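Local coordinates for pyruvate carboxylase n-terminal domain (Aquifex aeolicus, PDB 1ULZ), which is a biotin carboxylase subunit, built from an N-terminal Rossmann-like domain, an ATP-grasp domain and a C-terminal biotin carboxylase domain, at residues K92-E96 / A97-F101; N61-R64 / I65-L68. The protein carries 1 engineered substitution. All coordinates share one frame; numbering follows the deposited sequence.

Contact 1. Residues K92-E96 / A97-F101; sequences KMCEE and AGITF
Cys94 lies against the side chain of Phe101, its SG 4.1 Å from Phe101 CD2. The sulfur approaches at the rim of the ring, 79° off the ring normal, and makes a sulfur-aromatic contact there. With CG anti to the backbone N (chi1 -179°), Phe101 turns the CD2 edge of its ring to the sulfur, while its CB rests against Cys94 CB. Cys94 CB also meets Ile99 CB at 4.2 Å, and Ile77 of the neighbouring strand touches both Cys94 and Ile99. The chain here finishes helix 88-96 and turns into strand 100-101, the second half of a beta-alpha-beta unit begun by strand 76-78. A Schellman motif makes the turn: Ile99 N donates to Cys94 O at 2.8 Å, and Gly98 N donates to Glu95 O, likewise at 2.8 Å but from well above the carbonyl plane. The positive phi of Gly98 (84°) would press a CB against the preceding carbonyl oxygen, which suits glycine to this position. Ala97 N still bonds to Met93 O at 3.0 Å, with a weak second bond to Cys94 O. One helical turn back from Glu96, Lys92 NZ forms a salt bridge with Glu96 OE2 at 2.6 Å, reaching it from above the carboxylate plane.

Contact 2. Residues N61-R64 / I65-L68; sequences NKQR and IINL
Gln63 and Asn67, one turn apart on helix 62-71, bring their side-chain amides together across the first turns of this helix, which flanks the parallel Rossmann-like sheet and opens with Asn61 as its N-cap. In the capping bond Asn61 OD1 accepts from Arg64 N at 3.1 Å; the N-H points almost straight at the oxygen (163°) but comes from above the amide plane. Asp57 binds both Asn61 ND2 and Arg64 NH2, one through each carboxylate oxygen, the second as a salt bridge. Backbone bonds continue the helix from the cap, with Ile65 N on Asn61 O at 3.2 Å, followed by Ile66 N on Lys62 O, Asn67 N on Gln63 O and Leu68 N on Arg64 O.

In the apolar packing, Ile65 and Leu68 lie on Ile31 of strand 28-32, and Ile66 touches Phe90 and Met93 of helix 88-96. Van der Waals contacts with polar atoms place Ile65 CG1 3.4 Å from Asn61 O and Ile66 CG2 4.2 Å from Gln63 NE2.

Between the two amides, whose planes stand 53° apart, the polar contact is less certain. A bend at chi2 (58°) brings the end of Gln63 back toward Asn67, but the approach of Gln63 NE2 to Asn67 OD1 is bent (133°) and, at 2.5 Å, implausibly short for an amide hydrogen bond, leaving its exact geometry doubtful.

Overall arrangement
Contact 2 comes first along the chain, in helix 62-71, and contact 1 follows at the end of helix 88-96 and the start of strand 100-101; strand 76-78 comes between them in the sequence. Their centres are 11 Å apart, and both lie in the N-terminal biotin carboxylase domain, about 25 Å from the centre of the chain. The two helices meet directly: Met93 CB packs on Ile66 CD1, and the end of Met93 reaches Lys62 and Gln63. Strand 100-101 is an outermost strand of the five-stranded parallel sheet, next to strand 76-78. Together the contacts join two successive helices to one another and to this sheet.

Contact 1. Residues K92-E96 / A97-F101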
loop_
_atom_site.group_PDB
_atom_site.type_symbol
_atom_site.label_atom_id
_atom_site.label_comp_id
_atom_site.label_asym_id
_atom_site.label_seq_id
_atom_site.Cartn_x
_atom_site.Cartn_y
_atom_site.Cartn_z
ATOM N N LYS A 92 -17.616 20.158 -23.644
ATOM C CA LYS A 92 -18.151 20.334 -24.994
ATOM C C LYS A 92 -17.055 20.885 -25.911
ATOM O O LYS A 92 -16.823 20.371 -27.009
ATOM C CB LYS A 92 -19.348 21.291 -24.952
ATOM C CG LYS A 92 -20.060 21.526 -26.277
ATOM C CD LYS A 92 -21.291 22.412 -26.060
ATOM C CE LYS A 92 -22.017 22.752 -27.369
ATOM N NZ LYS A 92 -21.171 23.585 -28.279
ATOM N N MET A 93 -16.369 21.923 -25.446
ATOM C CA MET A 93 -15.296 22.524 -26.225
ATOM C C MET A 93 -14.213 21.497 -26.577
ATOM O O MET A 93 -13.703 21.486 -27.698
ATOM C CB MET A 93 -14.701 23.705 -25.455
ATOM C CG MET A 93 -15.628 24.910 -25.370
ATOM S SD MET A 93 -15.136 26.105 -24.095
ATOM C CE MET A 93 -13.605 26.757 -24.806
ATOM N N CYS A 94 -13.871 20.626 -25.629
ATOM C CA CYS A 94 -12.860 19.601 -25.878
ATOM C C CYS A 94 -13.282 18.706 -27.041
ATOM O O CYS A 94 -12.499 18.442 -27.958
ATOM C CB CYS A 94 -12.648 18.736 -24.630
ATOM S SG CYS A 94 -11.645 19.502 -23.333
ATOM N N GLU A 95 -14.525 18.233 -26.988
ATOM C CA GLU A 95 -15.060 17.362 -28.029
ATOM C C GLU A 95 -14.956 18.040 -29.393
ATOM O O GLU A 95 -14.409 17.475 -30.333
ATOM C CB GLU A 95 -16.526 17.024 -27.743
ATOM C CG GLU A 95 -17.118 15.993 -28.691
ATOM C CD GLU A 95 -18.612 15.792 -28.484
ATOM O OE1 GLU A 95 -19.403 16.649 -28.939
ATOM O OE2 GLU A 95 -18.994 14.778 -27.857
ATOM N N GLU A 96 -15.473 19.260 -29.485
ATOM C CA GLU A 96 -15.456 20.018 -30.731
ATOM C C GLU A 96 -14.048 20.242 -31.272
ATOM O O GLU A 96 -13.855 20.368 -32.481
ATOM C CB GLU A 96 -16.167 21.358 -30.516
ATOM C CG GLU A 96 -17.552 21.175 -29.900
ATOM C CD GLU A 96 -18.291 22.474 -29.657
ATOM O OE1 GLU A 96 -17.660 23.455 -29.192
ATOM O OE2 GLU A 96 -19.516 22.510 -29.912
ATOM N N ALA A 97 -13.061 20.273 -30.380
ATOM C CA ALA A 97 -11.675 20.481 -30.790
ATOM C C ALA A 97 -10.988 19.160 -31.112
ATOM O O ALA A 97 -9.819 19.134 -31.488
ATOM C CB ALA A 97 -10.909 21.213 -29.693
ATOM N N GLY A 98 -11.714 18.060 -30.956
ATOM C CA GLY A 98 -11.134 16.759 -31.242
ATOM C C GLY A 98 -10.332 16.172 -30.093
ATOM O O GLY A 98 -9.567 15.220 -30.287
ATOM N N ILE A 99 -10.508 16.729 -28.898
ATOM C CA ILE A 99 -9.797 16.255 -27.709
ATOM C C ILE A 99 -10.689 15.355 -26.850
ATOM O O ILE A 99 -11.855 15.667 -26.608
ATOM C CB ILE A 99 -9.298 17.451 -26.854
ATOM C CG1 ILE A 99 -8.174 18.180 -27.602
ATOM C CG2 ILE A 99 -8.827 16.973 -25.488
ATOM C CD1 ILE A 99 -7.753 19.494 -26.971
ATOM N N THR A 100 -10.142 14.231 -26.398
ATOM C CA THR A 100 -10.908 13.305 -25.572
ATOM C C THR A 100 -10.980 13.759 -24.121
ATOM O O THR A 100 -9.981 13.728 -23.398
ATOM C CB THR A 100 -10.306 11.885 -25.599
ATOM O OG1 THR A 100 -10.380 11.357 -26.928
ATOM C CG2 THR A 100 -11.073 10.962 -24.655
ATOM N N PHE A 101 -12.159 14.199 -23.697
ATOM C CA PHE A 101 -12.340 14.621 -22.319
ATOM C C PHE A 101 -12.514 13.337 -21.509
ATOM O O PHE A 101 -13.400 12.526 -21.793
ATOM C CB PHE A 101 -13.576 15.524 -22.200
ATOM C CG PHE A 101 -13.835 16.038 -20.804
ATOM C CD1 PHE A 101 -14.684 15.356 -19.942
ATOM C CD2 PHE A 101 -13.235 17.206 -20.358
ATOM C CE1 PHE A 101 -14.933 15.831 -18.661
ATOM C CE2 PHE A 101 -13.478 17.690 -19.074
ATOM C CZ PHE A 101 -14.326 17.003 -18.226
#

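Contact 2. Residues N61-R64 / I65-L68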
loop_
_atom_site.group_PDB
_atom_site.type_symbol
_atom_site.label_atom_id
_atom_site.label_comp_id
_atom_site.label_asym_id
_atom_site.label_seq_id
_atom_site.Cartn_x
_atom_site.Cartn_y
_atom_site.Cartn_z
ATOM N N ASN A 61 -8.963 28.617 -17.293
ATOM C CA ASN A 61 -9.073 29.226 -18.609
ATOM C C ASN A 61 -9.269 28.133 -19.647
ATOM O O ASN A 61 -8.314 27.527 -20.133
ATOM C CB ASN A 61 -7.827 30.051 -18.932
ATOM C CG ASN A 61 -8.046 30.978 -20.107
ATOM O OD1 ASN A 61 -8.419 30.536 -21.191
ATOM N ND2 ASN A 61 -7.826 32.275 -19.896
ATOM N N LYS A 62 -10.532 27.892 -19.976
ATOM C CA LYS A 62 -10.918 26.858 -20.926
ATOM C C LYS A 62 -10.201 26.857 -22.279
ATOM O O LYS A 62 -9.656 25.833 -22.703
ATOM C CB LYS A 62 -12.436 26.917 -21.150
ATOM C CG LYS A 62 -13.261 26.628 -19.904
ATOM C CD LYS A 62 -14.752 26.509 -20.225
ATOM C CE LYS A 62 -15.317 27.816 -20.758
ATOM N NZ LYS A 62 -15.269 28.883 -19.713
ATOM N N GLN A 63 -10.192 27.998 -22.956
ATOM C CA GLN A 63 -9.569 28.082 -24.270
ATOM C C GLN A 63 -8.049 27.949 -24.268
ATOM O O GLN A 63 -7.481 27.299 -25.143
ATOM C CB GLN A 63 -9.969 29.389 -24.957
ATOM C CG GLN A 63 -9.552 29.442 -26.405
ATOM C CD GLN A 63 -10.142 28.293 -27.197
ATOM O OE1 GLN A 63 -11.346 28.045 -27.131
ATOM N NE2 GLN A 63 -9.302 27.589 -27.953
ATOM N N ARG A 64 -7.384 28.563 -23.298
ATOM C CA ARG A 64 -5.926 28.471 -23.241
ATOM C C ARG A 64 -5.481 27.020 -23.069
ATOM O O ARG A 64 -4.519 26.571 -23.700
ATOM C CB ARG A 64 -5.373 29.304 -22.081
ATOM C CG ARG A 64 -3.857 29.333 -22.058
ATOM C CD ARG A 64 -3.306 30.123 -20.883
ATOM N NE ARG A 64 -3.584 31.550 -20.995
ATOM C CZ ARG A 64 -4.272 32.243 -20.094
ATOM N NH1 ARG A 64 -4.482 33.543 -20.268
ATOM N NH2 ARG A 64 -4.753 31.630 -19.019
ATOM N N ILE A 65 -6.193 26.292 -22.216
ATOM C CA ILE A 65 -5.870 24.898 -21.950
ATOM C C ILE A 65 -6.109 24.031 -23.182
ATOM O O ILE A 65 -5.292 23.168 -23.512
ATOM C CB ILE A 65 -6.678 24.381 -20.738
ATOM C CG1 ILE A 65 -6.129 25.029 -19.460
ATOM C CG2 ILE A 65 -6.599 22.859 -20.652
ATOM C CD1 ILE A 65 -6.988 24.825 -18.236
ATOM N N ILE A 66 -7.224 24.260 -23.870
ATOM C CA ILE A 66 -7.523 23.509 -25.085
ATOM C C ILE A 66 -6.445 23.814 -26.125
ATOM O O ILE A 66 -5.908 22.909 -26.764
ATOM C CB ILE A 66 -8.926 23.879 -25.641
ATOM C CG1 ILE A 66 -10.001 23.157 -24.823
ATOM C CG2 ILE A 66 -9.028 23.516 -27.114
ATOM C CD1 ILE A 66 -11.421 23.469 -25.241
ATOM N N ASN A 67 -6.105 25.091 -26.276
ATOM C CA ASN A 67 -5.080 25.476 -27.237
ATOM C C ASN A 67 -3.732 24.827 -26.959
ATOM O O ASN A 67 -3.062 24.366 -27.884
ATOM C CB ASN A 67 -4.917 26.996 -27.274
ATOM C CG ASN A 67 -6.087 27.685 -27.943
ATOM O OD1 ASN A 67 -6.942 27.031 -28.545
ATOM N ND2 ASN A 67 -6.130 29.007 -27.849
ATOM N N LEU A 68 -3.326 24.794 -25.693
ATOM C CA LEU A 68 -2.049 24.183 -25.340
ATOM C C LEU A 68 -2.065 22.702 -25.719
ATOM O O LEU A 68 -1.133 22.206 -26.343
ATOM C CB LEU A 68 -1.769 24.342 -23.836
ATOM C CG LEU A 68 -0.519 23.637 -23.286
ATOM C CD1 LEU A 68 0.729 24.174 -23.956
ATOM C CD2 LEU A 68 -0.441 23.837 -21.781
#